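Local coordinates for ParM protein (Staphylococcus aureus, PDB 3JS6), which forms actin-like filaments that probably drive the segregation of plasmid DNA, at residues Asn3-Ala8 with Val107-Val112; Glu210-Asn215 with Glu282-Asn287; Lys48-Glu53 with Phe66-Asp71; Asp85-Lys90 with Gly119-Glu124. All blocks are in the same frame, centred on the assembly; numbering follows the deposited sequence.

How the contacts relate
Contact 1 opens first, at residues 3-8 near the N terminus, and the loop it closes at 107-112 holds contact 3 entirely, since 48-53 and 66-71 are joined before the chain returns. Contact 4 begins at 85-90, still within that loop, but ends beyond it at 119-124, so contacts 1 and 4 cross and share strand 111-120. These three reach the same mixed sheet of the N-terminal half, with centres 22 to 25 Å apart. Contact 2, 210-215 with 282-287, closes a separate loop later in the chain. It ties a helix end to the second large sheet, its centre about 42 Å from that of contact 1.

Contact 1: residues Asn3-Ala8 with Val107-Val112; sequences NVYVMA and VPEEVV
Tyr5 meets Val107 and Glu109 in a mixed contact, apolar over the ring and polar at its hydroxyl, where two parallel neighbours of the N-terminal sheet, strands 4-11 and 111-120, begin. CG2 of Val107 lies over one face of the phenol, 4.0 Å from the ring centroid and 18° off the ring normal, which is the geometry of a CH-pi contact. The other methyl reaches the rim, with Val107 CG1 3.4 Å from Tyr5 CE1. From the strand itself Val112 adds a looser touch, its CG1 4.4 Å from Tyr5 CD1.

The hydroxyl is held separately. Tyr5 OH donates to Glu109 OE1 at 2.9 Å, meeting the oxygen on its syn side, 16° out of the carboxylate plane. That oxygen also lies in the plane of the ring, at its edge, while the carboxylate is turned well away from the ring plane. A bend in the Glu109 chain (chi2 94°) turns the acid toward the tyrosine hydroxyl. The bond anchors the hydroxyl, while Val107 packs on one face of the ring.

The side chains of Tyr5 and Val107 both touch Ile20 of strand 15-20. Lys150 binds the carbonyl oxygens of Val107 and Glu109, and Tyr5 pairs through its backbone with Asn113 and Val115, while helix 90-104 packs on Met7 further along the same strand.

Contact 2: residues Glu210-Asn215 with Glu282-Asn287; sequences ESFVIN and EITVGN
Thr284, in the last part of helix 263-284, brings its methyl down on the backbone of Glu210: Thr284 CG2 stands 3.6 Å from Glu210 CA. The methyl is placed there by a first torsion of -54°, which sets CG2 opposite the backbone N and leaves OG1 to bond weakly back to Asn280 O within the helix. The same methyl also comes within 4.1 Å of Phe212 CD1, an oblique approach that is neither over the ring face nor at its edge.

Next in sequence, Val285 meets the edge of that ring, with Val285 CG2 4.2 Å from Phe212 CE1 and near the ring plane. The CG2 methyl also packs 3.6 Å from Glu210 O. These contacts set the helix end against strand 205-214, an edge strand of a five-stranded mixed sheet whose strand order, 3-2-1-4-5, is consistent with the ribonuclease H-like fold on which the actin superfamily is built. The carbonyl oxygen of Val285 lies 3.2 Å from Glu210 OE2; both are acceptors, so the two oxygens do not bond to each other. Lys185 probably accounts for their closeness: its NZ forms a salt bridge with Glu210 OE2 and a hydrogen bond with Val285 O, and is likely to offset the repulsion between them.

At Gly286 the chain leaves the helix with positive phi (126°), backbone angles at which a side chain would be jammed against the carbonyl oxygen of Val285.

Contact 3: residues Lys48-Glu53 with Phe66-Asp71; sequences KLDVSE and FGNDLD
Asp50 and the Gly67-Leu70 type I turn interlock just beyond the paired ends of strands 52-56 and 64-66. Asp50 and Asp69 exchange two nearly straight bonds. The side chain of Asp69 accepts from the main chain, Asp50 N to Asp69 OD2 being a short 2.6 Å, with the oxygen met on its anti side. In return Asp69 N donates to Asp50 O at 2.9 Å, from above the carbonyl plane rather than along a lone pair. Asp50 is also the centre of an inverse gamma turn, closed by a weak bond from Val51 N to Leu49 O.

The carboxylate of Asp50 extends alongside Asn68, its CG opposite the backbone N (chi1 -173°). Asn68 ND2 donates to Asp50 OD2 at 3.1 Å; the acceptor lies in the amide plane, but the donor stands 44° above the carboxylate plane. The two carboxylates keep apart, Asp50 OD2 being 5.3 Å from Asp69 OD2. Water 1 accepts from Asn68 N and donates weakly to Asp50 OD1.

Gly67 CA comes within 4.0 Å of Val51 CA, so close that a side chain there would run into Val51 CA and Asp50 O. Val51 CG2 lies 4.4 Å from Leu70 CD1. Strand pairing follows: Ser52 N donates to Phe66 O at 3.0 Å, while the reverse bond is weak. Ser52 OG goes elsewhere, to Asp146 and Arg105, and the Phe66 ring leaves toward helix 90-104. The Ser52-Phe66 pair ends the antiparallel ladder at the open end of the beta hairpin of strands 52-56 and 64-66, and the type I turn and Asp50 bonds follow it.

Contact 4: residues Asp85-Lys90 with Gly119-Glu124; sequences DRYDIK and GMPSNE
Tyr87 and Glu124 are brought together by two different first torsions. That of Tyr87 (chi1 -53°) sets its ring opposite the carbonyl carbon, sending the phenol toward the 119-124 segment. In Glu124 the value is 13°, which almost eclipses CG with the backbone N, probably a strained torsion, and from there the chain runs out extended to the hydroxyl. Tyr87 OH donates to Glu124 OE1 at 2.7 Å, on the syn side and 28° out of the carboxylate plane. The oxygen lies near the plane of the ring, at its edge, and the ring and carboxylate planes stand steeply to each other.

Arg86 grips the same hydroxyl from within its own segment. Its NH2 donates to Tyr87 OH at 2.8 Å, the oxygen lying in the guanidinium plane, and its NE adds a weak bond. Arg86 CG sits 3.9 Å above the centre of the Tyr87 ring. Receiving from arginine while giving to glutamate, the hydroxyl is probably polarised. The Tyr87-Glu124 bond joins the 3-10 segment before helix 90-104 to the loop that follows strand 111-120 in the actin-like N-terminal half. Arg86 NH1 binds Phe11 O, at the end of strand 4-11, in the region that probably corresponds to the phosphate-1 motif of actin-like ATPases.

Met120 CB is 3.9 Å from Tyr87 OH, and Pro121 CD stands 4.0 Å from Arg86 NH2. Water 2 accepts from Arg86 NH2 and donates weakly to Gly119 O. Outside the two segments, the Tyr87 ring meets those of Phe92 and Phe133, the latter on helix 128-137.

Contact 1: residues Asn3-Ala8 with Val107-Val112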
loop_
_atom_site.group_PDB
_atom_site.type_symbol
_atom_site.label_atom_id
_atom_site.label_comp_id
_atom_site.label_asym_id
_atom_site.label_seq_id
_atom_site.Cartn_x
_atom_site.Cartn_y
_atom_site.Cartn_z
ATOM N N ASN A 3 -16.348 -15.303 15.934
ATOM C CA ASN A 3 -16.402 -15.176 14.480
ATOM C C ASN A 3 -15.558 -13.943 14.074
ATOM O O ASN A 3 -16.110 -12.886 13.769
ATOM C CB ASN A 3 -17.867 -14.963 14.099
ATOM C CG ASN A 3 -18.072 -14.780 12.618
ATOM O OD1 ASN A 3 -19.091 -14.218 12.191
ATOM N ND2 ASN A 3 -17.125 -15.266 11.818
ATOM N N VAL A 4 -14.235 -14.082 14.056
ATOM C CA VAL A 4 -13.364 -12.945 13.745
ATOM C C VAL A 4 -12.618 -13.027 12.406
ATOM O O VAL A 4 -12.032 -14.045 12.062
ATOM C CB VAL A 4 -12.353 -12.750 14.876
ATOM C CG1 VAL A 4 -11.509 -11.525 14.625
ATOM C CG2 VAL A 4 -13.087 -12.645 16.228
ATOM N N TYR A 5 -12.650 -11.932 11.659
ATOM C CA TYR A 5 -11.991 -11.844 10.354
ATOM C C TYR A 5 -10.764 -10.949 10.413
ATOM O O TYR A 5 -10.654 -10.115 11.300
ATOM C CB TYR A 5 -12.949 -11.266 9.327
ATOM C CG TYR A 5 -14.140 -12.126 9.066
ATOM C CD1 TYR A 5 -15.386 -11.818 9.623
ATOM C CD2 TYR A 5 -14.032 -13.262 8.272
ATOM C CE1 TYR A 5 -16.489 -12.626 9.386
ATOM C CE2 TYR A 5 -15.127 -14.072 8.035
ATOM C CZ TYR A 5 -16.350 -13.752 8.592
ATOM O OH TYR A 5 -17.438 -14.577 8.369
ATOM N N VAL A 6 -9.850 -11.102 9.457
ATOM C CA VAL A 6 -8.662 -10.276 9.463
ATOM C C VAL A 6 -8.696 -9.288 8.298
ATOM O O VAL A 6 -8.822 -9.691 7.150
ATOM C CB VAL A 6 -7.383 -11.150 9.371
ATOM C CG1 VAL A 6 -6.152 -10.279 9.126
ATOM C CG2 VAL A 6 -7.197 -11.928 10.691
HETATM N N MSE A 7 -8.632 -7.999 8.609
HETATM C CA MSE A 7 -8.607 -6.956 7.579
HETATM C C MSE A 7 -7.175 -6.457 7.485
HETATM O O MSE A 7 -6.598 -6.065 8.502
HETATM C CB MSE A 7 -9.465 -5.754 7.941
HETATM C CG MSE A 7 -10.982 -5.932 7.858
HETATM SE SE MSE A 7 -11.852 -4.189 8.262
HETATM C CE MSE A 7 -13.657 -4.621 7.808
ATOM N N ALA A 8 -6.614 -6.459 6.271
ATOM C CA ALA A 8 -5.267 -5.969 6.053
ATOM C C ALA A 8 -5.450 -4.748 5.157
ATOM O O ALA A 8 -6.120 -4.822 4.131
ATOM C CB ALA A 8 -4.421 -7.000 5.367
ATOM N N VAL A 107 -18.147 -9.445 3.891
ATOM C CA VAL A 107 -18.538 -10.445 4.900
ATOM C C VAL A 107 -20.057 -10.457 4.856
ATOM O O VAL A 107 -20.685 -9.440 5.109
ATOM C CB VAL A 107 -18.113 -10.048 6.332
ATOM C CG1 VAL A 107 -18.701 -11.060 7.327
ATOM C CG2 VAL A 107 -16.567 -9.993 6.458
ATOM N N PRO A 108 -20.670 -11.622 4.588
ATOM C CA PRO A 108 -22.128 -11.769 4.495
ATOM C C PRO A 108 -22.951 -11.363 5.714
ATOM O O PRO A 108 -23.983 -10.733 5.569
ATOM C CB PRO A 108 -22.311 -13.259 4.160
ATOM C CG PRO A 108 -20.962 -13.690 3.627
ATOM C CD PRO A 108 -20.014 -12.941 4.526
ATOM N N GLU A 109 -22.511 -11.761 6.909
ATOM C CA GLU A 109 -23.231 -11.437 8.145
ATOM C C GLU A 109 -23.285 -9.955 8.432
ATOM O O GLU A 109 -22.422 -9.190 7.987
ATOM C CB GLU A 109 -22.583 -12.090 9.378
ATOM C CG GLU A 109 -22.134 -13.500 9.207
ATOM C CD GLU A 109 -20.679 -13.594 8.816
ATOM O OE1 GLU A 109 -19.807 -13.531 9.705
ATOM O OE2 GLU A 109 -20.408 -13.731 7.615
ATOM N N GLU A 110 -24.292 -9.576 9.213
ATOM C CA GLU A 110 -24.521 -8.196 9.634
ATOM C C GLU A 110 -23.454 -7.665 10.583
ATOM O O GLU A 110 -22.967 -6.538 10.435
ATOM C CB GLU A 110 -25.859 -8.072 10.356
ATOM C CG GLU A 110 -27.041 -7.839 9.477
ATOM C CD GLU A 110 -27.907 -6.721 10.012
ATOM O OE1 GLU A 110 -27.450 -5.556 9.977
ATOM O OE2 GLU A 110 -29.031 -7.007 10.479
ATOM N N VAL A 111 -23.125 -8.460 11.588
ATOM C CA VAL A 111 -22.123 -8.044 12.558
ATOM C C VAL A 111 -20.769 -8.589 12.151
ATOM O O VAL A 111 -20.561 -9.799 12.108
ATOM C CB VAL A 111 -22.477 -8.535 13.967
ATOM C CG1 VAL A 111 -21.376 -8.108 14.958
ATOM C CG2 VAL A 111 -23.814 -7.931 14.392
ATOM N N VAL A 112 -19.846 -7.680 11.868
ATOM C CA VAL A 112 -18.505 -8.028 11.396
ATOM C C VAL A 112 -17.444 -7.752 12.429
ATOM O O VAL A 112 -17.083 -6.589 12.642
ATOM C CB VAL A 112 -18.158 -7.197 10.109
ATOM C CG1 VAL A 112 -16.818 -7.647 9.526
ATOM C CG2 VAL A 112 -19.251 -7.380 9.083
#

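Contact 2: residues Glu210-Asn215 with Glu282-Asn287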
loop_
_atom_site.group_PDB
_atom_site.type_symbol
_atom_site.label_atom_id
_atom_site.label_comp_id
_atom_site.label_asym_id
_atom_site.label_seq_id
_atom_site.Cartn_x
_atom_site.Cartn_y
_atom_site.Cartn_z
ATOM N N GLU A 210 21.831 2.179 7.424
ATOM C CA GLU A 210 22.000 1.529 6.122
ATOM C C GLU A 210 20.759 1.617 5.240
ATOM O O GLU A 210 20.570 0.814 4.331
ATOM C CB GLU A 210 22.392 0.066 6.310
ATOM C CG GLU A 210 23.631 -0.142 7.189
ATOM C CD GLU A 210 23.973 -1.612 7.373
ATOM O OE1 GLU A 210 23.065 -2.404 7.705
ATOM O OE2 GLU A 210 25.149 -1.973 7.191
ATOM N N SER A 211 19.910 2.598 5.522
ATOM C CA SER A 211 18.690 2.818 4.749
ATOM C C SER A 211 18.828 4.193 4.110
ATOM O O SER A 211 19.523 5.060 4.647
ATOM C CB SER A 211 17.479 2.783 5.682
ATOM O OG SER A 211 17.467 1.542 6.378
ATOM N N PHE A 212 18.208 4.393 2.956
ATOM C CA PHE A 212 18.296 5.691 2.300
ATOM C C PHE A 212 17.221 5.871 1.252
ATOM O O PHE A 212 16.479 4.930 0.930
ATOM C CB PHE A 212 19.681 5.891 1.656
ATOM C CG PHE A 212 20.051 4.842 0.648
ATOM C CD1 PHE A 212 20.556 3.607 1.065
ATOM C CD2 PHE A 212 19.899 5.081 -0.716
ATOM C CE1 PHE A 212 20.910 2.622 0.133
ATOM C CE2 PHE A 212 20.246 4.110 -1.656
ATOM C CZ PHE A 212 20.756 2.870 -1.231
ATOM N N VAL A 213 17.143 7.090 0.723
ATOM C CA VAL A 213 16.171 7.418 -0.309
ATOM C C VAL A 213 16.810 8.188 -1.465
ATOM O O VAL A 213 17.609 9.087 -1.244
ATOM C CB VAL A 213 15.036 8.274 0.249
ATOM C CG1 VAL A 213 14.024 8.572 -0.858
ATOM C CG2 VAL A 213 14.361 7.552 1.413
ATOM N N ILE A 214 16.463 7.808 -2.691
ATOM C CA ILE A 214 16.951 8.472 -3.891
ATOM C C ILE A 214 15.719 9.256 -4.330
ATOM O O ILE A 214 14.623 8.695 -4.422
ATOM C CB ILE A 214 17.352 7.451 -4.994
ATOM C CG1 ILE A 214 18.428 6.506 -4.469
ATOM C CG2 ILE A 214 17.854 8.176 -6.235
ATOM C CD1 ILE A 214 19.580 7.194 -3.794
ATOM N N ASN A 215 15.877 10.552 -4.579
ATOM C CA ASN A 215 14.735 11.374 -4.960
ATOM C C ASN A 215 14.432 11.343 -6.449
ATOM O O ASN A 215 14.233 12.386 -7.076
ATOM C CB ASN A 215 14.943 12.819 -4.493
ATOM C CG ASN A 215 13.647 13.603 -4.444
ATOM O OD1 ASN A 215 12.625 13.105 -3.959
ATOM N ND2 ASN A 215 13.682 14.846 -4.932
ATOM N N GLU A 282 26.452 -0.344 -2.274
ATOM C CA GLU A 282 27.781 -0.717 -1.844
ATOM C C GLU A 282 28.394 0.296 -0.888
ATOM O O GLU A 282 29.147 -0.076 -0.000
ATOM C CB GLU A 282 28.684 -0.929 -3.055
ATOM C CG GLU A 282 29.845 -1.854 -2.761
ATOM C CD GLU A 282 30.305 -2.601 -3.988
ATOM O OE1 GLU A 282 30.825 -1.944 -4.917
ATOM O OE2 GLU A 282 30.136 -3.845 -4.022
ATOM N N ILE A 283 28.069 1.574 -1.066
ATOM C CA ILE A 283 28.609 2.628 -0.209
ATOM C C ILE A 283 28.001 2.573 1.181
ATOM O O ILE A 283 28.717 2.582 2.181
ATOM C CB ILE A 283 28.312 4.045 -0.781
ATOM C CG1 ILE A 283 29.109 4.275 -2.067
ATOM C CG2 ILE A 283 28.677 5.120 0.244
ATOM C CD1 ILE A 283 28.715 5.520 -2.789
ATOM N N THR A 284 26.671 2.521 1.225
ATOM C CA THR A 284 25.923 2.529 2.473
ATOM C C THR A 284 25.642 1.196 3.167
ATOM O O THR A 284 25.856 1.080 4.370
ATOM C CB THR A 284 24.571 3.235 2.266
ATOM O OG1 THR A 284 24.801 4.539 1.718
ATOM C CG2 THR A 284 23.822 3.377 3.590
ATOM N N VAL A 285 25.147 0.209 2.422
ATOM C CA VAL A 285 24.807 -1.079 3.017
ATOM C C VAL A 285 26.024 -1.975 3.165
ATOM O O VAL A 285 26.196 -2.626 4.193
ATOM C CB VAL A 285 23.723 -1.810 2.202
ATOM C CG1 VAL A 285 23.169 -2.965 3.017
ATOM C CG2 VAL A 285 22.604 -0.842 1.810
ATOM N N GLY A 286 26.871 -2.007 2.146
ATOM C CA GLY A 286 28.076 -2.810 2.224
ATOM C C GLY A 286 28.288 -3.805 1.101
ATOM O O GLY A 286 27.664 -3.720 0.041
ATOM N N ASN A 287 29.191 -4.749 1.343
ATOM C CA ASN A 287 29.498 -5.778 0.366
ATOM C C ASN A 287 28.190 -6.471 0.049
ATOM O O ASN A 287 27.537 -7.003 0.941
ATOM C CB ASN A 287 30.493 -6.779 0.959
ATOM C CG ASN A 287 30.738 -7.973 0.054
ATOM O OD1 ASN A 287 31.343 -8.961 0.475
ATOM N ND2 ASN A 287 30.279 -7.890 -1.191
#

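Contact 3: residues Lys48-Glu53 with Phe66-Asp71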
loop_
_atom_site.group_PDB
_atom_site.type_symbol
_atom_site.label_atom_id
_atom_site.label_comp_id
_atom_site.label_asym_id
_atom_site.label_seq_id
_atom_site.Cartn_x
_atom_site.Cartn_y
_atom_site.Cartn_z
ATOM N N LYS A 48 -23.088 0.674 -14.686
ATOM C CA LYS A 48 -22.777 0.072 -13.387
ATOM C C LYS A 48 -21.303 0.367 -13.168
ATOM O O LYS A 48 -20.432 -0.272 -13.772
ATOM C CB LYS A 48 -23.001 -1.439 -13.416
ATOM C CG LYS A 48 -24.454 -1.843 -13.620
ATOM C CD LYS A 48 -25.389 -1.119 -12.650
ATOM C CE LYS A 48 -25.030 -1.404 -11.199
ATOM N NZ LYS A 48 -25.962 -0.717 -10.259
ATOM N N LEU A 49 -21.030 1.344 -12.319
ATOM C CA LEU A 49 -19.661 1.774 -12.064
ATOM C C LEU A 49 -19.030 1.133 -10.837
ATOM O O LEU A 49 -19.724 0.719 -9.899
ATOM C CB LEU A 49 -19.632 3.297 -11.915
ATOM C CG LEU A 49 -20.182 4.052 -13.135
ATOM C CD1 LEU A 49 -20.091 5.543 -12.900
ATOM C CD2 LEU A 49 -19.411 3.670 -14.364
ATOM N N ASP A 50 -17.704 1.067 -10.849
ATOM C CA ASP A 50 -16.962 0.486 -9.735
ATOM C C ASP A 50 -16.743 1.569 -8.686
ATOM O O ASP A 50 -15.636 2.119 -8.540
ATOM C CB ASP A 50 -15.622 -0.070 -10.224
ATOM C CG ASP A 50 -14.889 -0.845 -9.137
ATOM O OD1 ASP A 50 -15.522 -1.111 -8.086
ATOM O OD2 ASP A 50 -13.697 -1.192 -9.332
ATOM N N VAL A 51 -17.826 1.915 -8.001
ATOM C CA VAL A 51 -17.785 2.936 -6.960
ATOM C C VAL A 51 -18.956 2.661 -6.019
ATOM O O VAL A 51 -20.010 2.204 -6.456
ATOM C CB VAL A 51 -17.886 4.366 -7.581
ATOM C CG1 VAL A 51 -19.220 4.546 -8.285
ATOM C CG2 VAL A 51 -17.721 5.435 -6.492
ATOM N N SER A 52 -18.769 2.917 -4.729
ATOM C CA SER A 52 -19.821 2.678 -3.746
ATOM C C SER A 52 -20.170 3.904 -2.914
ATOM O O SER A 52 -19.427 4.881 -2.873
ATOM C CB SER A 52 -19.410 1.538 -2.805
ATOM O OG SER A 52 -19.280 0.322 -3.506
ATOM N N GLU A 53 -21.321 3.836 -2.261
ATOM C CA GLU A 53 -21.803 4.915 -1.408
ATOM C C GLU A 53 -21.673 4.462 0.020
ATOM O O GLU A 53 -22.046 3.327 0.343
ATOM C CB GLU A 53 -23.268 5.233 -1.707
ATOM C CG GLU A 53 -23.520 5.645 -3.136
ATOM C CD GLU A 53 -24.973 6.017 -3.379
ATOM O OE1 GLU A 53 -25.861 5.490 -2.664
ATOM O OE2 GLU A 53 -25.228 6.830 -4.291
ATOM N N PHE A 66 -16.503 6.411 -2.893
ATOM C CA PHE A 66 -15.169 5.812 -2.939
ATOM C C PHE A 66 -15.146 4.634 -3.900
ATOM O O PHE A 66 -16.036 3.780 -3.867
ATOM C CB PHE A 66 -14.801 5.348 -1.523
ATOM C CG PHE A 66 -13.421 4.765 -1.392
ATOM C CD1 PHE A 66 -12.296 5.496 -1.747
ATOM C CD2 PHE A 66 -13.249 3.478 -0.887
ATOM C CE1 PHE A 66 -11.009 4.947 -1.600
ATOM C CE2 PHE A 66 -11.975 2.929 -0.736
ATOM C CZ PHE A 66 -10.854 3.673 -1.097
ATOM N N GLY A 67 -14.122 4.586 -4.747
ATOM C CA GLY A 67 -14.007 3.504 -5.716
ATOM C C GLY A 67 -13.208 3.911 -6.947
ATOM O O GLY A 67 -12.957 5.101 -7.191
ATOM N N ASN A 68 -12.800 2.916 -7.726
ATOM C CA ASN A 68 -12.022 3.158 -8.938
ATOM C C ASN A 68 -12.711 4.069 -9.948
ATOM O O ASN A 68 -12.043 4.808 -10.674
ATOM C CB ASN A 68 -11.700 1.828 -9.610
ATOM C CG ASN A 68 -10.619 1.082 -8.889
ATOM O OD1 ASN A 68 -9.522 1.599 -8.735
ATOM N ND2 ASN A 68 -10.915 -0.136 -8.436
ATOM N N ASP A 69 -14.039 4.020 -10.003
ATOM C CA ASP A 69 -14.774 4.847 -10.966
ATOM C C ASP A 69 -15.331 6.125 -10.366
ATOM O O ASP A 69 -16.274 6.723 -10.912
ATOM C CB ASP A 69 -15.928 4.058 -11.579
ATOM C CG ASP A 69 -15.459 3.009 -12.559
ATOM O OD1 ASP A 69 -14.396 3.214 -13.166
ATOM O OD2 ASP A 69 -16.159 1.988 -12.732
ATOM N N LEU A 70 -14.738 6.553 -9.255
ATOM C CA LEU A 70 -15.173 7.758 -8.567
ATOM C C LEU A 70 -15.497 8.936 -9.492
ATOM O O LEU A 70 -16.595 9.499 -9.442
ATOM C CB LEU A 70 -14.096 8.222 -7.575
ATOM C CG LEU A 70 -14.451 9.522 -6.834
ATOM C CD1 LEU A 70 -15.758 9.325 -6.034
ATOM C CD2 LEU A 70 -13.312 9.925 -5.895
ATOM N N ASP A 71 -14.521 9.312 -10.318
ATOM C CA ASP A 71 -14.662 10.471 -11.193
ATOM C C ASP A 71 -15.657 10.299 -12.336
ATOM O O ASP A 71 -15.993 11.269 -13.026
ATOM C CB ASP A 71 -13.274 10.898 -11.699
ATOM C CG ASP A 71 -12.300 11.183 -10.549
ATOM O OD1 ASP A 71 -12.726 11.707 -9.484
ATOM O OD2 ASP A 71 -11.100 10.884 -10.706
HETATM O O HOH W 1 -13.771 0.388 -6.535
#

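Contact 4: residues Asp85-Lys90 with Gly119-Glu124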
loop_
_atom_site.group_PDB
_atom_site.type_symbol
_atom_site.label_atom_id
_atom_site.label_comp_id
_atom_site.label_asym_id
_atom_site.label_seq_id
_atom_site.Cartn_x
_atom_site.Cartn_y
_atom_site.Cartn_z
ATOM N N ASP A 85 0.559 14.516 9.090
ATOM C CA ASP A 85 -0.521 14.823 10.010
ATOM C C ASP A 85 -1.866 14.437 9.389
ATOM O O ASP A 85 -2.921 14.893 9.825
ATOM C CB ASP A 85 -0.504 16.312 10.343
ATOM C CG ASP A 85 -0.415 17.173 9.108
ATOM O OD1 ASP A 85 -1.384 17.193 8.325
ATOM O OD2 ASP A 85 0.637 17.820 8.907
ATOM N N ARG A 86 -1.820 13.584 8.375
ATOM C CA ARG A 86 -3.041 13.137 7.703
ATOM C C ARG A 86 -4.003 12.499 8.698
ATOM O O ARG A 86 -5.220 12.491 8.484
ATOM C CB ARG A 86 -2.694 12.114 6.616
ATOM C CG ARG A 86 -2.010 10.870 7.168
ATOM C CD ARG A 86 -1.613 9.889 6.074
ATOM N NE ARG A 86 -0.969 8.702 6.638
ATOM C CZ ARG A 86 -0.769 7.557 5.984
ATOM N NH1 ARG A 86 -1.164 7.419 4.720
ATOM N NH2 ARG A 86 -0.166 6.545 6.603
ATOM N N TYR A 87 -3.458 11.993 9.802
ATOM C CA TYR A 87 -4.300 11.304 10.806
ATOM C C TYR A 87 -5.370 12.210 11.417
ATOM O O TYR A 87 -6.380 11.723 11.908
ATOM C CB TYR A 87 -3.428 10.635 11.916
ATOM C CG TYR A 87 -2.411 9.754 11.239
ATOM C CD1 TYR A 87 -1.079 10.169 11.117
ATOM C CD2 TYR A 87 -2.774 8.529 10.713
ATOM C CE1 TYR A 87 -0.143 9.404 10.477
ATOM C CE2 TYR A 87 -1.842 7.754 10.021
ATOM C CZ TYR A 87 -0.530 8.209 9.902
ATOM O OH TYR A 87 0.396 7.462 9.204
ATOM N N ASP A 88 -5.144 13.518 11.366
ATOM C CA ASP A 88 -6.095 14.469 11.937
ATOM C C ASP A 88 -6.904 15.180 10.861
ATOM O O ASP A 88 -7.681 16.074 11.175
ATOM C CB ASP A 88 -5.368 15.523 12.776
ATOM C CG ASP A 88 -4.633 14.925 13.950
ATOM O OD1 ASP A 88 -5.282 14.237 14.778
ATOM O OD2 ASP A 88 -3.404 15.145 14.043
ATOM N N ILE A 89 -6.728 14.798 9.597
ATOM C CA ILE A 89 -7.465 15.458 8.521
ATOM C C ILE A 89 -8.685 14.647 8.113
ATOM O O ILE A 89 -8.590 13.447 7.885
ATOM C CB ILE A 89 -6.571 15.693 7.267
ATOM C CG1 ILE A 89 -5.302 16.467 7.649
ATOM C CG2 ILE A 89 -7.348 16.469 6.210
ATOM C CD1 ILE A 89 -5.570 17.793 8.285
ATOM N N LYS A 90 -9.821 15.330 8.009
ATOM C CA LYS A 90 -11.107 14.733 7.626
ATOM C C LYS A 90 -10.997 13.792 6.435
ATOM O O LYS A 90 -11.521 12.683 6.463
ATOM C CB LYS A 90 -12.096 15.850 7.302
ATOM C CG LYS A 90 -13.294 15.430 6.498
ATOM C CD LYS A 90 -14.424 14.994 7.378
ATOM C CE LYS A 90 -15.689 14.880 6.553
ATOM N NZ LYS A 90 -16.039 16.170 5.947
ATOM N N GLY A 119 0.077 -0.704 8.261
ATOM C CA GLY A 119 1.418 -0.186 8.431
ATOM C C GLY A 119 1.454 1.331 8.321
ATOM O O GLY A 119 0.450 1.972 7.981
HETATM N N MSE A 120 2.610 1.913 8.623
HETATM C CA MSE A 120 2.789 3.357 8.519
HETATM C C MSE A 120 4.259 3.629 8.262
HETATM O O MSE A 120 5.097 2.729 8.435
HETATM C CB MSE A 120 2.295 4.074 9.792
HETATM C CG MSE A 120 2.767 3.517 11.109
HETATM SE SE MSE A 120 2.049 4.522 12.642
HETATM C CE MSE A 120 0.397 3.641 12.975
ATOM N N PRO A 121 4.598 4.853 7.795
ATOM C CA PRO A 121 5.999 5.203 7.516
ATOM C C PRO A 121 6.885 4.836 8.697
ATOM O O PRO A 121 6.509 5.040 9.843
ATOM C CB PRO A 121 5.940 6.711 7.287
ATOM C CG PRO A 121 4.581 6.879 6.644
ATOM C CD PRO A 121 3.707 5.996 7.512
ATOM N N SER A 122 8.062 4.297 8.406
ATOM C CA SER A 122 8.986 3.889 9.455
ATOM C C SER A 122 9.299 5.026 10.411
ATOM O O SER A 122 9.457 4.811 11.610
ATOM C CB SER A 122 10.292 3.367 8.836
ATOM O OG SER A 122 10.051 2.286 7.948
ATOM N N ASN A 123 9.373 6.246 9.893
ATOM C CA ASN A 123 9.705 7.380 10.745
ATOM C C ASN A 123 8.621 7.838 11.719
ATOM O O ASN A 123 8.888 8.663 12.575
ATOM C CB ASN A 123 10.178 8.571 9.889
ATOM C CG ASN A 123 9.079 9.153 9.022
ATOM O OD1 ASN A 123 9.310 10.103 8.278
ATOM N ND2 ASN A 123 7.883 8.597 9.117
ATOM N N GLU A 124 7.400 7.323 11.607
ATOM C CA GLU A 124 6.360 7.738 12.550
ATOM C C GLU A 124 5.928 6.593 13.451
ATOM O O GLU A 124 5.160 6.780 14.398
ATOM C CB GLU A 124 5.143 8.309 11.813
ATOM C CG GLU A 124 5.117 8.054 10.323
ATOM C CD GLU A 124 3.935 8.730 9.636
ATOM O OE1 GLU A 124 2.778 8.417 9.992
ATOM O OE2 GLU A 124 4.164 9.573 8.742
HETATM O O HOH W 2 0.442 4.017 5.350
#